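Long-range contacts in putative neuraminyllactose-binding hemagglutinin homolog (PDB 3BGH), which is an outer-membrane lipoprotein that probably acts as an adhesin of the flagellar sheath and may bind neuraminyllactose, its function not being established: residues 36-41 with 93-98; 44-49 with 104-109. All blocks are in the same frame, centred on the assembly; numbering follows the deposited sequence.

Contact 1 (36-41 with 93-98); sequences SHLVVL and KEKALL
Leu38 and Val40 of strand 38-48, the first in the chain, meet Ala96, Leu97 and Leu98 where the chain leaves helix 90-95 and turns into strand 98-114. The touching parts run 71° apart, so the second segment comes in across the strand and only then swings in beside it. Two backbone bonds mark the joining point: Leu97 N gives its hydrogen to Leu38 O at 2.7 Å, and Val40 N gives its own to Leu98 O at 2.8 Å, the latter nearly straight at 166°. The backbone of Val40 is thus bonded to Leu98 and on to Leu100, as parallel pairing requires. Besides the N-H of Leu97, Leu38 O takes a CA-H...O contact from Ala96 CA at 3.4 Å.

Among the side chains, the methyl of Ala96 rests against two side chains of the strand. Its CB meets Val40 CG2 at 3.8 Å and lies 4.2 Å from Leu38 CD2. Val40 CG2 stands beside its own backbone N and anti to the carbonyl carbon, and this branch is the one that reaches the alanine. In Leu38 a CG anti to the backbone N (chi1 164°) carries CD2 toward Ala96 and Lys95. The lysine side chain bends twice near its end and crosses the leucine at about a right angle, bringing NZ to 4.1 Å from CD2. Leu97 adds its CB, 3.6 Å from Leu38 O. On another side of the strand Val39 CG1 approaches Leu98 CB, with Leu72 of helix 54-73 packing on Val39 and Tyr217 of helix 211-223 on Leu98.

The main-chain bonds to the carbonyls of two buried residues, Leu38 and Leu98, therefore fix the approach, while the side chains, the Lys95 ammonium included, make only van der Waals contacts across it.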
ATOM      1  N   SER A  36      32.464 -17.597  -2.701  1.00 76.09           N
ATOM      2  CA  SER A  36      32.542 -18.450  -1.516  1.00 76.00           C
ATOM      3  C   SER A  36      31.521 -18.159  -0.403  1.00 75.19           C
ATOM      4  O   SER A  36      31.373 -18.950   0.532  1.00 74.66           O
ATOM      5  CB  SER A  36      33.984 -18.506  -0.951  1.00 76.68           C
ATOM      6  OG  SER A  36      34.962 -18.631  -1.990  1.00 77.03           O
ATOM      7  N   HIS A  37      30.816 -17.036  -0.500  1.00 74.38           N
ATOM      8  CA  HIS A  37      29.763 -16.715   0.471  1.00 73.37           C
ATOM      9  C   HIS A  37      28.446 -17.437   0.151  1.00 72.67           C
ATOM     10  O   HIS A  37      28.068 -17.545  -1.023  1.00 73.10           O
ATOM     11  CB  HIS A  37      29.559 -15.218   0.502  1.00 73.35           C
ATOM     12  CG  HIS A  37      30.820 -14.448   0.732  1.00 73.64           C
ATOM     13  ND1 HIS A  37      31.446 -13.732  -0.267  1.00 74.17           N
ATOM     14  CD2 HIS A  37      31.572 -14.277   1.845  1.00 71.84           C
ATOM     15  CE1 HIS A  37      32.519 -13.141   0.227  1.00 73.61           C
ATOM     16  NE2 HIS A  37      32.618 -13.459   1.506  1.00 71.56           N
ATOM     17  N   LEU A  38      27.772 -17.959   1.182  1.00 71.50           N
ATOM     18  CA  LEU A  38      26.428 -18.576   1.039  1.00 70.59           C
ATOM     19  C   LEU A  38      25.301 -17.644   1.566  1.00 69.89           C
ATOM     20  O   LEU A  38      25.375 -17.186   2.715  1.00 70.04           O
ATOM     21  CB  LEU A  38      26.359 -19.919   1.786  1.00 70.00           C
ATOM     22  CG  LEU A  38      24.960 -20.501   2.067  1.00 70.13           C
ATOM     23  CD1 LEU A  38      24.268 -21.018   0.814  1.00 70.84           C
ATOM     24  CD2 LEU A  38      24.985 -21.605   3.116  1.00 70.49           C
ATOM     25  N   VAL A  39      24.267 -17.384   0.754  1.00 68.75           N
ATOM     26  CA  VAL A  39      23.078 -16.632   1.237  1.00 67.33           C
ATOM     27  C   VAL A  39      21.812 -17.485   1.259  1.00 66.51           C
ATOM     28  O   VAL A  39      21.531 -18.215   0.314  1.00 67.04           O
ATOM     29  CB  VAL A  39      22.801 -15.312   0.449  1.00 67.12           C
ATOM     30  CG1 VAL A  39      24.084 -14.584   0.102  1.00 65.77           C
ATOM     31  CG2 VAL A  39      22.014 -15.575  -0.788  1.00 66.68           C
ATOM     32  N   VAL A  40      21.058 -17.393   2.339  1.00 65.30           N
ATOM     33  CA  VAL A  40      19.775 -18.064   2.434  1.00 64.11           C
ATOM     34  C   VAL A  40      18.672 -17.165   1.860  1.00 63.60           C
ATOM     35  O   VAL A  40      18.537 -16.007   2.248  1.00 62.79           O
ATOM     36  CB  VAL A  40      19.449 -18.408   3.886  1.00 64.03           C
ATOM     37  CG1 VAL A  40      18.092 -19.058   3.991  1.00 64.36           C
ATOM     38  CG2 VAL A  40      20.472 -19.325   4.436  1.00 64.54           C
ATOM     39  N   LEU A  41      17.892 -17.704   0.927  1.00 62.86           N
ATOM     40  CA  LEU A  41      16.801 -16.959   0.322  1.00 62.10           C
ATOM     41  C   LEU A  41      15.490 -17.594   0.718  1.00 61.61           C
ATOM     42  O   LEU A  41      15.287 -18.770   0.467  1.00 61.83           O
ATOM     43  CB  LEU A  41      16.951 -16.973  -1.188  1.00 62.69           C
ATOM     44  CG  LEU A  41      16.304 -15.808  -1.916  1.00 62.50           C
ATOM     45  CD1 LEU A  41      17.130 -14.577  -1.623  1.00 62.90           C
ATOM     46  CD2 LEU A  41      16.235 -16.077  -3.406  1.00 60.01           C
ATOM     47  N   LYS A  93      22.433 -22.369   9.054  1.00 80.79           N
ATOM     48  CA  LYS A  93      22.584 -21.192   9.917  1.00 80.78           C
ATOM     49  C   LYS A  93      24.063 -20.912  10.253  1.00 80.88           C
ATOM     50  O   LYS A  93      24.513 -19.765  10.194  1.00 80.47           O
ATOM     51  CB  LYS A  93      21.799 -21.317  11.232  1.00 80.49           C
ATOM     52  CG  LYS A  93      20.272 -21.440  11.155  1.00 80.59           C
ATOM     53  CD  LYS A  93      19.658 -21.034  12.515  1.00 80.94           C
ATOM     54  CE  LYS A  93      18.530 -21.942  12.988  1.00 83.05           C
ATOM     55  NZ  LYS A  93      17.326 -21.937  12.095  1.00 83.57           N
ATOM     56  N   GLU A  94      24.813 -21.962  10.596  1.00 81.09           N
ATOM     57  CA  GLU A  94      26.217 -21.809  11.021  1.00 81.62           C
ATOM     58  C   GLU A  94      27.135 -21.299   9.909  1.00 80.73           C
ATOM     59  O   GLU A  94      28.139 -20.622  10.179  1.00 80.36           O
ATOM     60  CB  GLU A  94      26.780 -23.114  11.619  1.00 82.34           C
ATOM     61  CG  GLU A  94      26.220 -23.471  13.021  1.00 85.60           C
ATOM     62  CD  GLU A  94      26.985 -22.830  14.202  1.00 89.39           C
ATOM     63  OE1 GLU A  94      28.131 -22.315  14.013  1.00 90.60           O
ATOM     64  OE2 GLU A  94      26.425 -22.857  15.334  1.00 90.05           O
ATOM     65  N   LYS A  95      26.779 -21.609   8.667  1.00 79.69           N
ATOM     66  CA  LYS A  95      27.646 -21.323   7.523  1.00 79.47           C
ATOM     67  C   LYS A  95      27.272 -20.066   6.696  1.00 77.91           C
ATOM     68  O   LYS A  95      28.143 -19.443   6.086  1.00 78.17           O
ATOM     69  CB  LYS A  95      27.741 -22.575   6.628  1.00 79.52           C
ATOM     70  CG  LYS A  95      29.073 -22.721   5.895  1.00 80.72           C
ATOM     71  CD  LYS A  95      29.269 -24.149   5.348  1.00 81.65           C
ATOM     72  CE  LYS A  95      28.323 -24.474   4.180  1.00 83.85           C
ATOM     73  NZ  LYS A  95      28.559 -23.537   3.038  1.00 85.27           N
ATOM     74  N   ALA A  96      25.989 -19.696   6.682  1.00 76.20           N
ATOM     75  CA  ALA A  96      25.476 -18.643   5.789  1.00 74.11           C
ATOM     76  C   ALA A  96      26.023 -17.270   6.146  1.00 72.55           C
ATOM     77  O   ALA A  96      26.282 -16.995   7.311  1.00 72.93           O
ATOM     78  CB  ALA A  96      23.969 -18.625   5.826  1.00 74.19           C
ATOM     79  N   LEU A  97      26.225 -16.426   5.144  1.00 70.32           N
ATOM     80  CA  LEU A  97      26.540 -15.031   5.388  1.00 68.60           C
ATOM     81  C   LEU A  97      25.300 -14.256   5.847  1.00 68.31           C
ATOM     82  O   LEU A  97      25.367 -13.461   6.765  1.00 67.96           O
ATOM     83  CB  LEU A  97      27.082 -14.374   4.120  1.00 68.67           C
ATOM     84  CG  LEU A  97      27.276 -12.856   4.244  1.00 68.39           C
ATOM     85  CD1 LEU A  97      28.445 -12.557   5.175  1.00 66.44           C
ATOM     86  CD2 LEU A  97      27.428 -12.160   2.878  1.00 67.16           C
ATOM     87  N   LEU A  98      24.163 -14.546   5.221  1.00 67.51           N
ATOM     88  CA  LEU A  98      23.041 -13.643   5.177  1.00 66.98           C
ATOM     89  C   LEU A  98      21.796 -14.476   4.937  1.00 66.14           C
ATOM     90  O   LEU A  98      21.854 -15.511   4.267  1.00 65.73           O
ATOM     91  CB  LEU A  98      23.282 -12.697   3.996  1.00 66.41           C
ATOM     92  CG  LEU A  98      22.390 -11.558   3.557  1.00 67.76           C
ATOM     93  CD1 LEU A  98      21.732 -10.851   4.722  1.00 71.00           C
ATOM     94  CD2 LEU A  98      23.241 -10.564   2.785  1.00 67.83           C
TER

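Contact 2 (44-49 with 104-109); sequences PKIEIN and GNVAIL
Gly104 meets Lys45 and Glu47 in the parallel pairing of strands 38-48 and 98-114, neighbours in a mixed sheet backed by helices. Gly104 N bonds to Lys45 O, and its own O receives Glu47 N at 3.0 Å. The CB of Asn105 lies 4.0 Å from Glu47 CB; the polar ends of both side chains lead to the second subunit, Asn105 OD1 to the OG of its Ser129 and Glu47 OE1 to the backbone N of its Lys50. Val106 N bonds to Glu47 O, while CG1 of Val106 packs against CG2 of both Ile46 and Ile48, on the face where Met194 of helix 186-208 also touches Val106. Asn49 N reaches Val106 O in a weak bond of 3.5 Å; farther on, the Asn49 side chain makes the bonds. With CG between its backbone N and carbonyl carbon (chi1 76°), the amide lies over Ala107, CG 3.5 Å from the alanine CB. At Ile108 it makes two bonds, much as a neighbouring strand's backbone would. OD1 accepts Ile108 N from above the amide's carbonyl plane; ND2, shared between subunits, donates to Glu47 OE2 of the second subunit and to Ile108 O at 2.9 Å.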
ATOM      1  N   PRO A  44       9.384 -15.184  -0.991  1.00 59.59           N
ATOM      2  CA  PRO A  44       8.828 -13.869  -0.686  1.00 59.26           C
ATOM      3  C   PRO A  44       7.355 -13.988  -0.329  1.00 58.26           C
ATOM      4  O   PRO A  44       6.631 -14.761  -0.958  1.00 58.90           O
ATOM      5  CB  PRO A  44       8.967 -13.102  -2.012  1.00 59.10           C
ATOM      6  CG  PRO A  44       9.992 -13.800  -2.769  1.00 59.52           C
ATOM      7  CD  PRO A  44       9.758 -15.264  -2.409  1.00 60.23           C
ATOM      8  N   LYS A  45       6.942 -13.264   0.700  1.00 56.91           N
ATOM      9  CA  LYS A  45       5.541 -13.151   1.106  1.00 56.37           C
ATOM     10  C   LYS A  45       4.957 -11.816   0.637  1.00 54.59           C
ATOM     11  O   LYS A  45       5.229 -10.788   1.257  1.00 54.66           O
ATOM     12  CB  LYS A  45       5.457 -13.215   2.629  1.00 57.01           C
ATOM     13  CG  LYS A  45       5.108 -14.565   3.176  1.00 60.69           C
ATOM     14  CD  LYS A  45       6.302 -15.511   3.237  1.00 65.94           C
ATOM     15  CE  LYS A  45       5.858 -16.949   3.642  1.00 68.20           C
ATOM     16  NZ  LYS A  45       6.817 -17.970   3.104  1.00 69.53           N
ATOM     17  N   ILE A  46       4.205 -11.824  -0.468  1.00 52.31           N
ATOM     18  CA  ILE A  46       3.597 -10.611  -1.015  1.00 50.77           C
ATOM     19  C   ILE A  46       2.074 -10.745  -1.032  1.00 50.72           C
ATOM     20  O   ILE A  46       1.526 -11.469  -1.843  1.00 50.55           O
ATOM     21  CB  ILE A  46       4.061 -10.292  -2.478  1.00 50.72           C
ATOM     22  CG1 ILE A  46       5.574 -10.523  -2.713  1.00 50.47           C
ATOM     23  CG2 ILE A  46       3.627  -8.895  -2.912  1.00 48.72           C
ATOM     24  CD1 ILE A  46       6.519  -9.598  -1.984  1.00 48.43           C
ATOM     25  N   GLU A  47       1.402 -10.050  -0.127  1.00 50.69           N
ATOM     26  CA  GLU A  47      -0.054 -10.000  -0.074  1.00 51.18           C
ATOM     27  C   GLU A  47      -0.619  -9.175  -1.236  1.00 50.72           C
ATOM     28  O   GLU A  47       0.090  -8.374  -1.831  1.00 50.31           O
ATOM     29  CB  GLU A  47      -0.495  -9.390   1.253  1.00 51.85           C
ATOM     30  CG  GLU A  47      -0.039 -10.172   2.473  1.00 53.63           C
ATOM     31  CD  GLU A  47      -0.683  -9.673   3.748  1.00 60.74           C
ATOM     32  OE1 GLU A  47      -1.949  -9.654   3.797  1.00 62.20           O
ATOM     33  OE2 GLU A  47       0.063  -9.297   4.702  1.00 63.88           O
ATOM     34  N   ILE A  48      -1.886  -9.382  -1.574  1.00 50.10           N
ATOM     35  CA  ILE A  48      -2.496  -8.722  -2.733  1.00 49.77           C
ATOM     36  C   ILE A  48      -3.877  -8.318  -2.284  1.00 50.21           C
ATOM     37  O   ILE A  48      -4.343  -8.843  -1.285  1.00 49.85           O
ATOM     38  CB  ILE A  48      -2.613  -9.639  -3.963  1.00 49.61           C
ATOM     39  CG1 ILE A  48      -3.169 -11.019  -3.564  1.00 49.79           C
ATOM     40  CG2 ILE A  48      -1.268  -9.789  -4.684  1.00 49.69           C
ATOM     41  CD1 ILE A  48      -3.871 -11.675  -4.648  1.00 44.98           C
ATOM     42  N   ASN A  49      -4.517  -7.371  -2.970  1.00 50.86           N
ATOM     43  CA  ASN A  49      -5.906  -7.038  -2.655  1.00 51.26           C
ATOM     44  C   ASN A  49      -6.877  -7.797  -3.585  1.00 52.42           C
ATOM     45  O   ASN A  49      -6.441  -8.531  -4.468  1.00 52.10           O
ATOM     46  CB  ASN A  49      -6.135  -5.520  -2.705  1.00 50.77           C
ATOM     47  CG  ASN A  49      -6.219  -4.982  -4.122  1.00 47.92           C
ATOM     48  OD1 ASN A  49      -5.424  -5.335  -4.974  1.00 46.33           O
ATOM     49  ND2 ASN A  49      -7.166  -4.106  -4.364  1.00 42.23           N
ATOM     50  N   GLY A 104       5.738  -7.855   2.004  1.00 53.82           N
ATOM     51  CA  GLY A 104       5.029  -6.679   1.522  1.00 51.27           C
ATOM     52  C   GLY A 104       3.661  -6.930   0.923  1.00 49.85           C
ATOM     53  O   GLY A 104       2.996  -7.922   1.236  1.00 48.61           O
ATOM     54  N   ASN A 105       3.226  -6.001   0.077  1.00 48.93           N
ATOM     55  CA  ASN A 105       1.922  -6.102  -0.550  1.00 48.21           C
ATOM     56  C   ASN A 105       1.841  -5.213  -1.718  1.00 47.74           C
ATOM     57  O   ASN A 105       2.568  -4.206  -1.819  1.00 48.12           O
ATOM     58  CB  ASN A 105       0.775  -5.710   0.434  1.00 49.09           C
ATOM     59  CG  ASN A 105       0.627  -4.214   0.573  1.00 48.62           C
ATOM     60  OD1 ASN A 105       1.393  -3.571   1.310  1.00 48.72           O
ATOM     61  ND2 ASN A 105      -0.323  -3.639  -0.161  1.00 43.18           N
ATOM     62  N   VAL A 106       0.938  -5.578  -2.611  1.00 47.83           N
ATOM     63  CA  VAL A 106       0.597  -4.741  -3.741  1.00 48.88           C
ATOM     64  C   VAL A 106      -0.909  -4.783  -3.914  1.00 49.34           C
ATOM     65  O   VAL A 106      -1.529  -5.837  -3.805  1.00 50.37           O
ATOM     66  CB  VAL A 106       1.391  -5.093  -5.040  1.00 48.78           C
ATOM     67  CG1 VAL A 106       1.116  -6.488  -5.492  1.00 49.97           C
ATOM     68  CG2 VAL A 106       1.035  -4.120  -6.167  1.00 49.71           C
ATOM     69  N   ALA A 107      -1.507  -3.619  -4.120  1.00 49.89           N
ATOM     70  CA  ALA A 107      -2.936  -3.518  -4.279  1.00 49.67           C
ATOM     71  C   ALA A 107      -3.210  -2.667  -5.488  1.00 50.54           C
ATOM     72  O   ALA A 107      -2.441  -1.769  -5.811  1.00 50.17           O
ATOM     73  CB  ALA A 107      -3.555  -2.922  -3.047  1.00 49.08           C
ATOM     74  N   ILE A 108      -4.294  -2.979  -6.180  1.00 51.87           N
ATOM     75  CA  ILE A 108      -4.719  -2.178  -7.304  1.00 53.09           C
ATOM     76  C   ILE A 108      -6.090  -1.510  -6.999  1.00 54.19           C
ATOM     77  O   ILE A 108      -7.050  -2.146  -6.551  1.00 53.88           O
ATOM     78  CB  ILE A 108      -4.641  -2.994  -8.612  1.00 53.27           C
ATOM     79  CG1 ILE A 108      -3.160  -3.175  -8.941  1.00 53.63           C
ATOM     80  CG2 ILE A 108      -5.345  -2.279  -9.772  1.00 51.22           C
ATOM     81  CD1 ILE A 108      -2.832  -4.193  -9.928  1.00 53.45           C
ATOM     82  N   LEU A 109      -6.115  -0.192  -7.156  1.00 55.25           N
ATOM     83  CA  LEU A 109      -7.333   0.596  -7.041  1.00 55.33           C
ATOM     84  C   LEU A 109      -7.864   0.851  -8.435  1.00 55.20           C
ATOM     85  O   LEU A 109      -7.118   1.111  -9.367  1.00 53.78           O
ATOM     86  CB  LEU A 109      -7.041   1.913  -6.358  1.00 56.12           C
ATOM     87  CG  LEU A 109      -6.858   1.899  -4.841  1.00 58.62           C
ATOM     88  CD1 LEU A 109      -5.625   1.120  -4.385  1.00 61.27           C
ATOM     89  CD2 LEU A 109      -6.760   3.317  -4.396  1.00 58.09           C
TER

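From the N terminus, strand 38-48 supplies the first half of both contacts, residues 36-41 near its start and 44-49 near its end. The chain then passes through helix 54-73, strand 78-82 and helix 90-95 before contact 1 closes the first loop at 93-98. Strand 98-114 continues from there, and contact 2 closes the second loop with 104-109. Because the segments alternate, the two closures cross instead of nesting, as parallel strands require. Their centres are 28 Å apart, on opposite sides of the chain's centre: contact 1 joins the helix exit to the sheet, whereas contact 2 pairs the strands beside the second subunit.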